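Local atomic coordinates of tripeptidase (Staphylococcus aureus subsp. aureus, PDB entry 3RZA), a protein that probably removes the N-terminal residue from short peptides, as a metal-dependent tripeptidase of the M20 peptidase family that carries zinc and calcium ions in this crystal. Residues N22-R25 / L26-T29; N28-L31 / E32-I36; E52-A56 / L57-V61; G165-G168 / A169-L172; A381-V384 / L385-K389. One frame throughout, in Å; residues are numbered along the deposited sequence.

Contact 1. Residues N22-R25 / L26-T29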
loop_
_atom_site.group_PDB
_atom_site.type_symbol
_atom_site.label_atom_id
_atom_site.label_comp_id
_atom_site.label_asym_id
_atom_site.label_seq_id
_atom_site.Cartn_x
_atom_site.Cartn_y
_atom_site.Cartn_z
ATOM N N ASN A 22 -30.349 13.465 39.340
ATOM C CA ASN A 22 -30.482 12.149 39.931
ATOM C C ASN A 22 -29.355 11.321 39.325
ATOM O O ASN A 22 -29.413 10.932 38.145
ATOM C CB ASN A 22 -31.886 11.584 39.600
ATOM C CG ASN A 22 -32.210 10.304 40.344
ATOM O OD1 ASN A 22 -31.398 9.404 40.441
ATOM N ND2 ASN A 22 -33.449 10.203 40.831
ATOM N N GLU A 23 -28.324 11.082 40.123
ATOM C CA GLU A 23 -27.049 10.510 39.644
ATOM C C GLU A 23 -27.174 9.065 39.181
ATOM O O GLU A 23 -26.544 8.666 38.198
ATOM C CB GLU A 23 -25.984 10.559 40.761
ATOM C CG GLU A 23 -25.627 11.977 41.240
ATOM C CD GLU A 23 -24.556 11.989 42.325
ATOM O OE1 GLU A 23 -24.116 10.903 42.786
ATOM O OE2 GLU A 23 -24.163 13.103 42.721
ATOM N N GLN A 24 -27.929 8.271 39.933
ATOM C CA GLN A 24 -28.212 6.898 39.548
ATOM C C GLN A 24 -29.044 6.849 38.276
ATOM O O GLN A 24 -28.784 6.024 37.412
ATOM C CB GLN A 24 -28.934 6.150 40.679
ATOM C CG GLN A 24 -29.181 4.639 40.435
ATOM C CD GLN A 24 -27.879 3.850 40.301
ATOM O OE1 GLN A 24 -27.491 3.432 39.198
ATOM N NE2 GLN A 24 -27.174 3.692 41.411
ATOM N N ARG A 25 -30.072 7.691 38.187
ATOM C CA ARG A 25 -30.901 7.723 36.976
ATOM C C ARG A 25 -30.075 8.108 35.737
ATOM O O ARG A 25 -30.248 7.499 34.674
ATOM C CB ARG A 25 -32.085 8.669 37.133
ATOM C CG ARG A 25 -33.080 8.639 35.941
ATOM C CD ARG A 25 -34.314 9.429 36.254
ATOM N NE ARG A 25 -33.992 10.836 36.486
ATOM C CZ ARG A 25 -34.726 11.703 37.206
ATOM N NH1 ARG A 25 -35.905 11.355 37.739
ATOM N NH2 ARG A 25 -34.289 12.961 37.357
ATOM N N LEU A 26 -29.194 9.106 35.889
ATOM C CA LEU A 26 -28.262 9.535 34.822
ATOM C C LEU A 26 -27.392 8.378 34.357
ATOM O O LEU A 26 -27.242 8.162 33.152
ATOM C CB LEU A 26 -27.356 10.683 35.325
ATOM C CG LEU A 26 -26.237 11.234 34.416
ATOM C CD1 LEU A 26 -26.775 11.614 33.056
ATOM C CD2 LEU A 26 -25.547 12.437 35.083
ATOM N N LEU A 27 -26.795 7.673 35.328
ATOM C CA LEU A 27 -25.949 6.500 35.052
ATOM C C LEU A 27 -26.728 5.404 34.308
ATOM O O LEU A 27 -26.247 4.887 33.322
ATOM C CB LEU A 27 -25.330 5.946 36.371
ATOM C CG LEU A 27 -24.489 4.652 36.327
ATOM C CD1 LEU A 27 -23.422 4.732 35.283
ATOM C CD2 LEU A 27 -23.885 4.329 37.744
ATOM N N ASN A 28 -27.931 5.084 34.771
ATOM C CA ASN A 28 -28.783 4.092 34.099
ATOM C C ASN A 28 -29.146 4.493 32.666
ATOM O O ASN A 28 -29.093 3.657 31.776
ATOM C CB ASN A 28 -30.063 3.801 34.908
ATOM C CG ASN A 28 -29.778 3.133 36.263
ATOM O OD1 ASN A 28 -28.724 2.549 36.483
ATOM N ND2 ASN A 28 -30.733 3.222 37.163
ATOM N N THR A 29 -29.442 5.778 32.450
ATOM C CA THR A 29 -29.712 6.313 31.101
ATOM C C THR A 29 -28.510 6.188 30.183
ATOM O O THR A 29 -28.645 5.747 29.047
ATOM C CB THR A 29 -30.175 7.774 31.166
ATOM O OG1 THR A 29 -31.389 7.827 31.908
ATOM C CG2 THR A 29 -30.401 8.374 29.757
#

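Contact 2. Residues N28-L31 / E32-I36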
loop_
_atom_site.group_PDB
_atom_site.type_symbol
_atom_site.label_atom_id
_atom_site.label_comp_id
_atom_site.label_asym_id
_atom_site.label_seq_id
_atom_site.Cartn_x
_atom_site.Cartn_y
_atom_site.Cartn_z
ATOM N N ASN A 28 -27.931 5.084 34.771
ATOM C CA ASN A 28 -28.783 4.092 34.099
ATOM C C ASN A 28 -29.146 4.493 32.666
ATOM O O ASN A 28 -29.093 3.657 31.776
ATOM C CB ASN A 28 -30.063 3.801 34.908
ATOM C CG ASN A 28 -29.778 3.133 36.263
ATOM O OD1 ASN A 28 -28.724 2.549 36.483
ATOM N ND2 ASN A 28 -30.733 3.222 37.163
ATOM N N THR A 29 -29.442 5.778 32.450
ATOM C CA THR A 29 -29.712 6.313 31.101
ATOM C C THR A 29 -28.510 6.188 30.183
ATOM O O THR A 29 -28.645 5.747 29.047
ATOM C CB THR A 29 -30.175 7.774 31.166
ATOM O OG1 THR A 29 -31.389 7.827 31.908
ATOM C CG2 THR A 29 -30.401 8.374 29.757
ATOM N N PHE A 30 -27.329 6.506 30.703
ATOM C CA PHE A 30 -26.085 6.342 29.942
ATOM C C PHE A 30 -25.868 4.878 29.552
ATOM O O PHE A 30 -25.547 4.591 28.407
ATOM C CB PHE A 30 -24.888 6.846 30.762
ATOM C CG PHE A 30 -23.578 6.648 30.090
ATOM C CD1 PHE A 30 -23.286 7.351 28.941
ATOM C CD2 PHE A 30 -22.651 5.734 30.567
ATOM C CE1 PHE A 30 -22.122 7.184 28.286
ATOM C CE2 PHE A 30 -21.422 5.553 29.891
ATOM C CZ PHE A 30 -21.157 6.288 28.764
ATOM N N LEU A 31 -26.044 3.964 30.522
ATOM C CA LEU A 31 -25.834 2.532 30.279
ATOM C C LEU A 31 -26.838 1.990 29.244
ATOM O O LEU A 31 -26.462 1.238 28.342
ATOM C CB LEU A 31 -25.881 1.723 31.596
ATOM C CG LEU A 31 -24.762 2.014 32.630
ATOM C CD1 LEU A 31 -25.075 1.393 33.985
ATOM C CD2 LEU A 31 -23.385 1.581 32.162
ATOM N N GLU A 32 -28.085 2.443 29.336
ATOM C CA GLU A 32 -29.118 2.092 28.363
ATOM C C GLU A 32 -28.716 2.465 26.924
ATOM O O GLU A 32 -28.825 1.631 26.001
ATOM C CB GLU A 32 -30.450 2.774 28.729
ATOM C CG GLU A 32 -31.662 2.237 27.949
ATOM C CD GLU A 32 -32.943 3.020 28.185
ATOM O OE1 GLU A 32 -33.002 3.855 29.135
ATOM O OE2 GLU A 32 -33.906 2.781 27.409
ATOM N N LEU A 33 -28.224 3.697 26.752
ATOM C CA LEU A 33 -27.900 4.219 25.430
ATOM C C LEU A 33 -26.697 3.545 24.783
ATOM O O LEU A 33 -26.750 3.268 23.580
ATOM C CB LEU A 33 -27.699 5.733 25.451
ATOM C CG LEU A 33 -28.905 6.617 25.745
ATOM C CD1 LEU A 33 -28.426 8.053 25.847
ATOM C CD2 LEU A 33 -29.996 6.489 24.681
ATOM N N VAL A 34 -25.631 3.279 25.555
ATOM C CA VAL A 34 -24.411 2.623 24.998
ATOM C C VAL A 34 -24.703 1.195 24.471
ATOM O O VAL A 34 -24.174 0.792 23.433
ATOM C CB VAL A 34 -23.205 2.602 25.984
ATOM C CG1 VAL A 34 -22.784 4.043 26.381
ATOM C CG2 VAL A 34 -23.492 1.739 27.206
ATOM N N GLN A 35 -25.646 0.505 25.113
ATOM C CA GLN A 35 -26.062 -0.831 24.711
ATOM C C GLN A 35 -27.004 -0.899 23.487
ATOM O O GLN A 35 -27.420 -1.983 23.116
ATOM C CB GLN A 35 -26.685 -1.551 25.919
ATOM C CG GLN A 35 -25.676 -1.792 27.057
ATOM C CD GLN A 35 -26.315 -2.414 28.272
ATOM O OE1 GLN A 35 -26.472 -3.621 28.343
ATOM N NE2 GLN A 35 -26.719 -1.582 29.223
ATOM N N ILE A 36 -27.370 0.246 22.894
ATOM C CA ILE A 36 -28.091 0.274 21.619
ATOM C C ILE A 36 -27.059 0.603 20.550
ATOM O O ILE A 36 -26.541 1.720 20.528
ATOM C CB ILE A 36 -29.200 1.352 21.596
ATOM C CG1 ILE A 36 -30.277 1.077 22.654
ATOM C CG2 ILE A 36 -29.854 1.386 20.231
ATOM C CD1 ILE A 36 -30.986 2.332 23.133
HETATM O O HOH W 1 -33.543 7.106 29.856
#

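Contact 3. Residues E52-A56 / L57-V61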
loop_
_atom_site.group_PDB
_atom_site.type_symbol
_atom_site.label_atom_id
_atom_site.label_comp_id
_atom_site.label_asym_id
_atom_site.label_seq_id
_atom_site.Cartn_x
_atom_site.Cartn_y
_atom_site.Cartn_z
ATOM N N GLU A 52 -38.694 8.944 20.992
ATOM C CA GLU A 52 -39.718 8.685 22.035
ATOM C C GLU A 52 -39.338 9.201 23.428
ATOM O O GLU A 52 -40.213 9.636 24.175
ATOM C CB GLU A 52 -40.022 7.193 22.176
ATOM C CG GLU A 52 -40.680 6.476 20.961
ATOM C CD GLU A 52 -41.861 7.205 20.373
ATOM O OE1 GLU A 52 -42.702 7.733 21.139
ATOM O OE2 GLU A 52 -41.951 7.257 19.130
ATOM N N LYS A 53 -38.054 9.111 23.781
ATOM C CA LYS A 53 -37.570 9.669 25.041
ATOM C C LYS A 53 -37.775 11.187 25.107
ATOM O O LYS A 53 -38.238 11.687 26.121
ATOM C CB LYS A 53 -36.109 9.317 25.291
ATOM C CG LYS A 53 -35.911 7.860 25.611
ATOM C CD LYS A 53 -34.477 7.504 25.917
ATOM C CE LYS A 53 -34.337 5.997 26.173
ATOM N NZ LYS A 53 -35.050 5.562 27.412
ATOM N N PHE A 54 -37.474 11.893 24.015
ATOM C CA PHE A 54 -37.623 13.366 23.985
ATOM C C PHE A 54 -39.084 13.810 23.995
ATOM O O PHE A 54 -39.433 14.722 24.750
ATOM C CB PHE A 54 -36.834 14.008 22.810
ATOM C CG PHE A 54 -35.367 14.102 23.069
ATOM C CD1 PHE A 54 -34.874 15.040 23.978
ATOM C CD2 PHE A 54 -34.468 13.235 22.450
ATOM C CE1 PHE A 54 -33.507 15.128 24.252
ATOM C CE2 PHE A 54 -33.109 13.310 22.714
ATOM C CZ PHE A 54 -32.620 14.260 23.621
ATOM N N ILE A 55 -39.928 13.137 23.210
ATOM C CA ILE A 55 -41.379 13.391 23.199
ATOM C C ILE A 55 -42.008 13.119 24.568
ATOM O O ILE A 55 -42.733 13.962 25.084
ATOM C CB ILE A 55 -42.133 12.544 22.148
ATOM C CG1 ILE A 55 -41.723 12.914 20.726
ATOM C CG2 ILE A 55 -43.666 12.760 22.266
ATOM C CD1 ILE A 55 -42.304 11.971 19.671
ATOM N N ALA A 56 -41.698 11.961 25.160
ATOM C CA ALA A 56 -42.180 11.608 26.516
ATOM C C ALA A 56 -41.799 12.639 27.613
ATOM O O ALA A 56 -42.529 12.794 28.593
ATOM C CB ALA A 56 -41.682 10.225 26.906
ATOM N N LEU A 57 -40.670 13.338 27.430
ATOM C CA LEU A 57 -40.243 14.446 28.323
ATOM C C LEU A 57 -40.923 15.818 28.020
ATOM O O LEU A 57 -40.603 16.802 28.682
ATOM C CB LEU A 57 -38.697 14.592 28.295
ATOM C CG LEU A 57 -37.898 13.441 28.937
ATOM C CD1 LEU A 57 -36.463 13.490 28.529
ATOM C CD2 LEU A 57 -38.005 13.489 30.447
ATOM N N GLY A 58 -41.829 15.868 27.023
ATOM C CA GLY A 58 -42.718 17.021 26.752
ATOM C C GLY A 58 -42.282 17.929 25.593
ATOM O O GLY A 58 -42.747 19.078 25.496
ATOM N N LEU A 59 -41.421 17.424 24.700
ATOM C CA LEU A 59 -40.836 18.235 23.615
ATOM C C LEU A 59 -41.580 17.965 22.313
ATOM O O LEU A 59 -42.071 16.853 22.114
ATOM C CB LEU A 59 -39.342 17.935 23.452
ATOM C CG LEU A 59 -38.432 18.570 24.525
ATOM C CD1 LEU A 59 -38.523 17.839 25.877
ATOM C CD2 LEU A 59 -36.987 18.640 24.065
ATOM N N ASP A 60 -41.679 18.992 21.461
ATOM C CA ASP A 60 -42.163 18.810 20.072
ATOM C C ASP A 60 -40.961 18.407 19.221
ATOM O O ASP A 60 -40.011 19.190 19.041
ATOM C CB ASP A 60 -42.834 20.077 19.507
ATOM C CG ASP A 60 -43.478 19.846 18.103
ATOM O OD1 ASP A 60 -42.758 19.948 17.086
ATOM O OD2 ASP A 60 -44.704 19.588 18.019
ATOM N N VAL A 61 -40.995 17.182 18.692
ATOM C CA VAL A 61 -39.859 16.632 17.937
ATOM C C VAL A 61 -40.151 16.656 16.446
ATOM O O VAL A 61 -41.165 16.144 16.023
ATOM C CB VAL A 61 -39.537 15.201 18.397
ATOM C CG1 VAL A 61 -38.447 14.588 17.519
ATOM C CG2 VAL A 61 -39.092 15.231 19.849
HETATM O O HOH W 2 -44.293 15.659 24.129
#

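Contact 4. Residues G165-G168 / A169-L172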
loop_
_atom_site.group_PDB
_atom_site.type_symbol
_atom_site.label_atom_id
_atom_site.label_comp_id
_atom_site.label_asym_id
_atom_site.label_seq_id
_atom_site.Cartn_x
_atom_site.Cartn_y
_atom_site.Cartn_z
ATOM N N GLY A 165 -17.762 12.398 9.267
ATOM C CA GLY A 165 -17.374 13.719 8.764
ATOM C C GLY A 165 -18.483 14.754 8.862
ATOM O O GLY A 165 -18.706 15.514 7.910
ATOM N N LEU A 166 -19.168 14.790 10.017
ATOM C CA LEU A 166 -20.201 15.804 10.318
ATOM C C LEU A 166 -21.351 15.818 9.285
ATOM O O LEU A 166 -21.957 16.862 9.038
ATOM C CB LEU A 166 -19.561 17.196 10.431
ATOM C CG LEU A 166 -18.235 17.315 11.190
ATOM C CD1 LEU A 166 -17.766 18.760 11.165
ATOM C CD2 LEU A 166 -18.359 16.803 12.625
ATOM N N ILE A 167 -21.649 14.641 8.716
ATOM C CA ILE A 167 -22.493 14.530 7.537
ATOM C C ILE A 167 -23.966 14.845 7.854
ATOM O O ILE A 167 -24.639 15.494 7.048
ATOM C CB ILE A 167 -22.396 13.104 6.872
ATOM C CG1 ILE A 167 -20.971 12.789 6.412
ATOM C CG2 ILE A 167 -23.323 12.999 5.689
ATOM C CD1 ILE A 167 -20.420 13.732 5.294
ATOM N N GLY A 168 -24.453 14.404 9.018
ATOM C CA GLY A 168 -25.807 14.766 9.464
ATOM C C GLY A 168 -25.969 16.258 9.706
ATOM O O GLY A 168 -26.941 16.856 9.225
ATOM N N ALA A 169 -25.009 16.863 10.416
ATOM C CA ALA A 169 -24.964 18.343 10.544
ATOM C C ALA A 169 -24.989 19.075 9.168
ATOM O O ALA A 169 -25.666 20.108 9.021
ATOM C CB ALA A 169 -23.738 18.782 11.360
ATOM N N LYS A 170 -24.274 18.516 8.186
ATOM C CA LYS A 170 -24.250 19.051 6.798
ATOM C C LYS A 170 -25.552 18.894 6.034
ATOM O O LYS A 170 -25.808 19.648 5.098
ATOM C CB LYS A 170 -23.129 18.394 5.975
ATOM C CG LYS A 170 -21.749 18.889 6.331
ATOM C CD LYS A 170 -20.645 18.043 5.715
ATOM C CE LYS A 170 -19.272 18.620 6.076
ATOM N NZ LYS A 170 -18.191 17.676 5.791
ATOM N N GLU A 171 -26.335 17.873 6.385
ATOM C CA GLU A 171 -27.677 17.641 5.798
ATOM C C GLU A 171 -28.807 18.257 6.621
ATOM O O GLU A 171 -29.966 18.189 6.213
ATOM C CB GLU A 171 -27.911 16.130 5.641
ATOM C CG GLU A 171 -26.965 15.454 4.638
ATOM C CD GLU A 171 -27.270 15.828 3.191
ATOM O OE1 GLU A 171 -28.420 15.616 2.762
ATOM O OE2 GLU A 171 -26.365 16.321 2.490
ATOM N N LEU A 172 -28.470 18.862 7.761
ATOM C CA LEU A 172 -29.452 19.473 8.653
ATOM C C LEU A 172 -30.280 20.577 7.957
ATOM O O LEU A 172 -29.726 21.469 7.300
ATOM C CB LEU A 172 -28.747 20.042 9.896
ATOM C CG LEU A 172 -29.498 20.295 11.186
ATOM C CD1 LEU A 172 -30.140 19.018 11.724
ATOM C CD2 LEU A 172 -28.499 20.847 12.188
#

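Contact 5. Residues A381-V384 / L385-K389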
loop_
_atom_site.group_PDB
_atom_site.type_symbol
_atom_site.label_atom_id
_atom_site.label_comp_id
_atom_site.label_asym_id
_atom_site.label_seq_id
_atom_site.Cartn_x
_atom_site.Cartn_y
_atom_site.Cartn_z
ATOM N N ALA A 381 -24.028 16.857 33.376
ATOM C CA ALA A 381 -25.478 17.020 33.583
ATOM C C ALA A 381 -25.803 18.224 34.483
ATOM O O ALA A 381 -26.689 19.024 34.159
ATOM C CB ALA A 381 -26.080 15.735 34.164
ATOM N N SER A 382 -25.054 18.387 35.572
ATOM C CA SER A 382 -25.206 19.580 36.438
ATOM C C SER A 382 -24.859 20.881 35.696
ATOM O O SER A 382 -25.545 21.886 35.888
ATOM C CB SER A 382 -24.357 19.440 37.691
ATOM O OG SER A 382 -24.773 18.295 38.404
ATOM N N GLN A 383 -23.834 20.834 34.818
ATOM C CA GLN A 383 -23.432 22.012 34.035
ATOM C C GLN A 383 -24.474 22.402 32.991
ATOM O O GLN A 383 -24.808 23.556 32.888
ATOM C CB GLN A 383 -22.096 21.814 33.336
ATOM C CG GLN A 383 -21.460 23.150 32.884
ATOM C CD GLN A 383 -20.330 22.998 31.920
ATOM O OE1 GLN A 383 -20.023 21.890 31.438
ATOM N NE2 GLN A 383 -19.687 24.130 31.608
ATOM N N VAL A 384 -24.962 21.441 32.216
ATOM C CA VAL A 384 -26.036 21.715 31.247
ATOM C C VAL A 384 -27.276 22.327 31.954
ATOM O O VAL A 384 -27.865 23.297 31.438
ATOM C CB VAL A 384 -26.463 20.464 30.463
ATOM C CG1 VAL A 384 -27.609 20.796 29.511
ATOM C CG2 VAL A 384 -25.269 19.843 29.684
ATOM N N LEU A 385 -27.640 21.788 33.133
ATOM C CA LEU A 385 -28.733 22.353 33.926
ATOM C C LEU A 385 -28.440 23.816 34.353
ATOM O O LEU A 385 -29.326 24.664 34.308
ATOM C CB LEU A 385 -29.030 21.488 35.167
ATOM C CG LEU A 385 -30.116 22.035 36.118
ATOM C CD1 LEU A 385 -31.439 22.253 35.345
ATOM C CD2 LEU A 385 -30.301 21.117 37.286
ATOM N N GLU A 386 -27.204 24.076 34.786
ATOM C CA GLU A 386 -26.805 25.396 35.242
ATOM C C GLU A 386 -26.837 26.413 34.101
ATOM O O GLU A 386 -27.298 27.536 34.298
ATOM C CB GLU A 386 -25.417 25.327 35.865
ATOM C CG GLU A 386 -24.988 26.551 36.619
ATOM C CD GLU A 386 -25.827 26.853 37.853
ATOM O OE1 GLU A 386 -26.446 25.934 38.432
ATOM O OE2 GLU A 386 -25.854 28.026 38.242
ATOM N N ILE A 387 -26.388 25.998 32.914
ATOM C CA ILE A 387 -26.434 26.845 31.695
ATOM C C ILE A 387 -27.863 27.256 31.328
ATOM O O ILE A 387 -28.105 28.414 31.012
ATOM C CB ILE A 387 -25.761 26.126 30.467
ATOM C CG1 ILE A 387 -24.246 26.082 30.650
ATOM C CG2 ILE A 387 -26.147 26.813 29.134
ATOM C CD1 ILE A 387 -23.509 25.213 29.651
ATOM N N ILE A 388 -28.797 26.303 31.384
ATOM C CA ILE A 388 -30.227 26.594 31.169
ATOM C C ILE A 388 -30.772 27.607 32.204
ATOM O O ILE A 388 -31.535 28.523 31.829
ATOM C CB ILE A 388 -31.092 25.301 31.178
ATOM C CG1 ILE A 388 -30.868 24.507 29.895
ATOM C CG2 ILE A 388 -32.585 25.619 31.315
ATOM C CD1 ILE A 388 -31.418 23.068 29.965
ATOM N N LYS A 389 -30.361 27.449 33.479
ATOM C CA LYS A 389 -30.765 28.383 34.558
ATOM C C LYS A 389 -30.185 29.785 34.364
ATOM O O LYS A 389 -30.880 30.774 34.611
ATOM C CB LYS A 389 -30.364 27.853 35.959
ATOM C CG LYS A 389 -31.209 26.679 36.492
ATOM C CD LYS A 389 -30.679 26.181 37.853
ATOM C CE LYS A 389 -31.759 25.478 38.646
ATOM N NZ LYS A 389 -31.270 24.899 39.946
HETATM O O HOH W 3 -26.871 22.542 38.342
#

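Contact 1. Residues N22-R25 / L26-T29
An N-capped first turn opens helix 23-34, the first helix of the chain, and the i to i+4 bonds between residues 22-25 and 26-29 begin at the cap itself: Leu26 N donates to Asn22 O at 2.9 Å. Asn22 caps with its side chain as well, since OD1 accepts from Arg25 N over 3.1 Å. The N-H points well at the oxygen (161°), yet the nitrogen stands above the plane of the amide carbonyl, 43° out of it, so the bond does not follow a lone pair. The same asparagine thus holds two backbone N-H groups of the first turn, one by its main-chain oxygen and one by its side chain.

The ladder continues through Leu27 N to Glu23 O, Asn28 N to Gln24 O and Thr29 N to Arg25 O. The side chains of Gln24 and Asn28, one turn apart, lie next to each other on the exposed flank.

Arg25 and Leu26 tie this end of the helix to its neighbours. The guanidinium group of Arg25 forms salt bridges with Glu139 and Glu146 of helix 128-147, and Leu26 packs on Leu377 and Ala381 of helix 374-393. On the Leu26 side of the turn, CB rests 3.5 Å from Asn22 O. The arginine chain runs out with CG anti to the backbone N (chi1 -174°) and bends at chi3, which brings the guanidinium plane beneath the cap residue: Asn22 CB sits 3.4 Å above one face, displaced toward the rim.

Contact 2. Residues N28-L31 / E32-I36
Glu32 N, Leu33 N and Val34 N bond back to Asn28 O, Thr29 O and Phe30 O in regular i to i+4 helical steps, and the series fades at Gln35 N, whose bond to Leu31 O is long and weak at 3.4 Å. Where the backbone bond weakens, the Gln35 side chain adds a second grip on the same oxygen: NE2 reaches Leu31 O at 3.0 Å with a nearly straight N-H (162°). That donor stands above the carbonyl plane of Leu31, although the oxygen lies close to the plane of the glutamine amide. The last turn of helix 23-34 is therefore closed partly by a side chain.

On the buried flank, Val34 CG1 sits over one face of the Phe30 ring, 3.9 Å from its centroid, in a CH-pi contact shifted toward the CE1 and CZ rim. Phe30 CG is anti to the backbone N (chi1 177°), and this swings the ring along the helix to meet the valine one turn on. At the exposed side a water lies 3.1 Å from Thr29 OG1, a hydroxyl that also bonds to Arg25 O one turn earlier, and donates a weak bond to Glu32 OE1, while Glu32 OE2 is salt-bridged to Lys53 of helix 46-56.

Phe30 is packed against Ala128 and Ala135 of helix 128-147 and Ile118 of strand 117-119; Leu33 touches both Leu134 of helix 128-147 and Leu50 of helix 46-56.

Contact 3. Residues E52-A56 / L57-V61
Backbone bonds between residues 52-56 and 57-61 turn the chain out of its helix. Leu57 N makes the last regular helical step to Lys53 O at 3.2 Å and leans weakly on Phe54 O too. Gly58 N then donates to Ile55 O at 2.9 Å, a tighter turn in which the nitrogen stands 56° out of the carbonyl plane. Leu59 N returns to Phe54 O over 3.4 Å, a weak bond. A water donates to Leu59 O at 3.2 Å; it also lies near Ile55 O, but that approach, 2.5 Å from the water oxygen to Ile55 O, is suspiciously short, and a water bridge between the two carbonyls is doubtful.

The positive phi of Gly58 (101°), with bonds running back into the final turn, identifies a Schellman motif. It terminates helix 46-56 and leads straight into strand 60-63, an edge element of the large mixed sheet that pairs antiparallel with strand 77-81.

Apolar contacts close the angle between helix and strand. Val61 CG2 wedges against two consecutive helix residues, 3.6 Å from Ile55 CG1 and 3.9 Å from Phe54 CB; the valine and isoleucine side chains cross at about a right angle. With CG1 anti to the backbone N (chi1 175°), CG2 is the branch left to face the helix. Farther in, Leu59 CD2 approaches Phe54 CD1 obliquely at 4.2 Å. Both of these residues continue into the interior, where they meet Leu141 of helix 128-147 and Cys79 of strand 77-81.

Contact 4. Residues G165-G168 / A169-L172
Lys170 is the residue that spans this short turn, holding its start twice: its backbone N donates to Leu166 O at 3.0 Å, in the carbonyl plane, and its NZ reaches Gly165 O at 3.1 Å. The side chain is extended beyond CG, and with CG beside the backbone N (chi1 -74°) it runs back along the turn. On the way CG passes 3.4 Å from Leu166 O. NZ has a second acceptor in Ser307 O, so the ammonium group links the turn to strand 299-312.

The close-packed side is formed by Leu166, Gly168 and Ala169. Ala169 CB lies 3.5 Å from Leu166 O, and beyond it the alanine rests on Asp344 and Ile347 of helix 344-348, with Leu166 also touching Asp344; Leu172 packs onward on Ile348 of the same helix. The carbonyl oxygen of Gly168 accepts from Asn76 ND2.

Leu166 occupies the N-cap position of helix 167-171, a helix little more than one turn long that follows strand 154-159 within the M20 peptidase region. The turn lies close to the metal centre: the side chain of Leu166 is about 8 Å from the bound zinc ion, and Glu163, a calcium ligand here, precedes Gly165 by two residues.

The looser side carries the exposed Lys170 and Glu171, with Ile167 partly covered beside them. Glu171 N bonds to Ile167 O at 3.0 Å with a bent N-H (134°) and weakly to Gly168 O. Across the turn Ile167 CD1 comes no nearer than 4.3 Å to Lys170 CD. Glu171 bends at chi2, its carboxylate leading away from residues 165-168, although both Ile167 and Glu171 touch His69, a ligand of the other calcium ion.

Contact 5. Residues A381-V384 / L385-K389
Four i to i+4 bonds join residues 381-384 to 385-389, and Ile387 N to Gln383 O is the shortest at 2.9 Å, lying nearly along the carbonyl direction. Glu386 N donates to Ser382 O at 3.0 Å. That oxygen also receives a bond from a water at 2.9 Å, which passes a second, weak bond to Glu386 OE1. The water thus spans one turn of the helix. Leu385 N to Ala381 O and Ile388 N to Val384 O complete the set with straight N-H groups.

The polar ends are held by neighbours: Glu386 OE2 accepts from Asn329, Gln383 NE2 donates to Ser326 OG, and Ser382 OG bonds to Asn378 O a turn earlier. Glu386 departs with CG anti to the backbone N (chi1 -168°) and bends at chi2, which carries the carboxylate to Asn329, with only a weak bond to the water.

Between apolar side chains the contact is loose, Val384 CG1 and Ile388 CD1 meeting at 4.5 Å. Ile387 CG1 instead rests on a backbone carbonyl, 3.4 Å from Gln383 O. These side chains also pack on other parts of the fold.

Among the neighbours of helix 374-393, Val140 of helix 128-147 is touched by Val384, Leu385 and Ile388; on strand 93-98 Val384 meets Leu95 and Ile387 meets Leu93, and Gln383, Glu386 and Ile387 face helix 318-329.

Contacts 1 and 2 are successive parts of helix 23-34, sharing Asn28 and Thr29, with centres about 10 Å apart. Contact 1 touches contact 5 through Leu26 CD2 and Ala381 CB, 3.5 Å apart, joining the first and last helices of the chain. Contact 2 is tied to contact 3 by the Glu32 OE2 to Lys53 NZ salt bridge at 3.0 Å. Helix 128-147 packs against contacts 1, 2, 3 and 5, and its second residue, Asp129, is a ligand of both the zinc and one calcium ion. Contact 4 stands apart, its nearest atoms about 11 Å from contact 3, yet it lies closest to the metals; Phe30 of contact 2 is about 11 Å from the zinc ion.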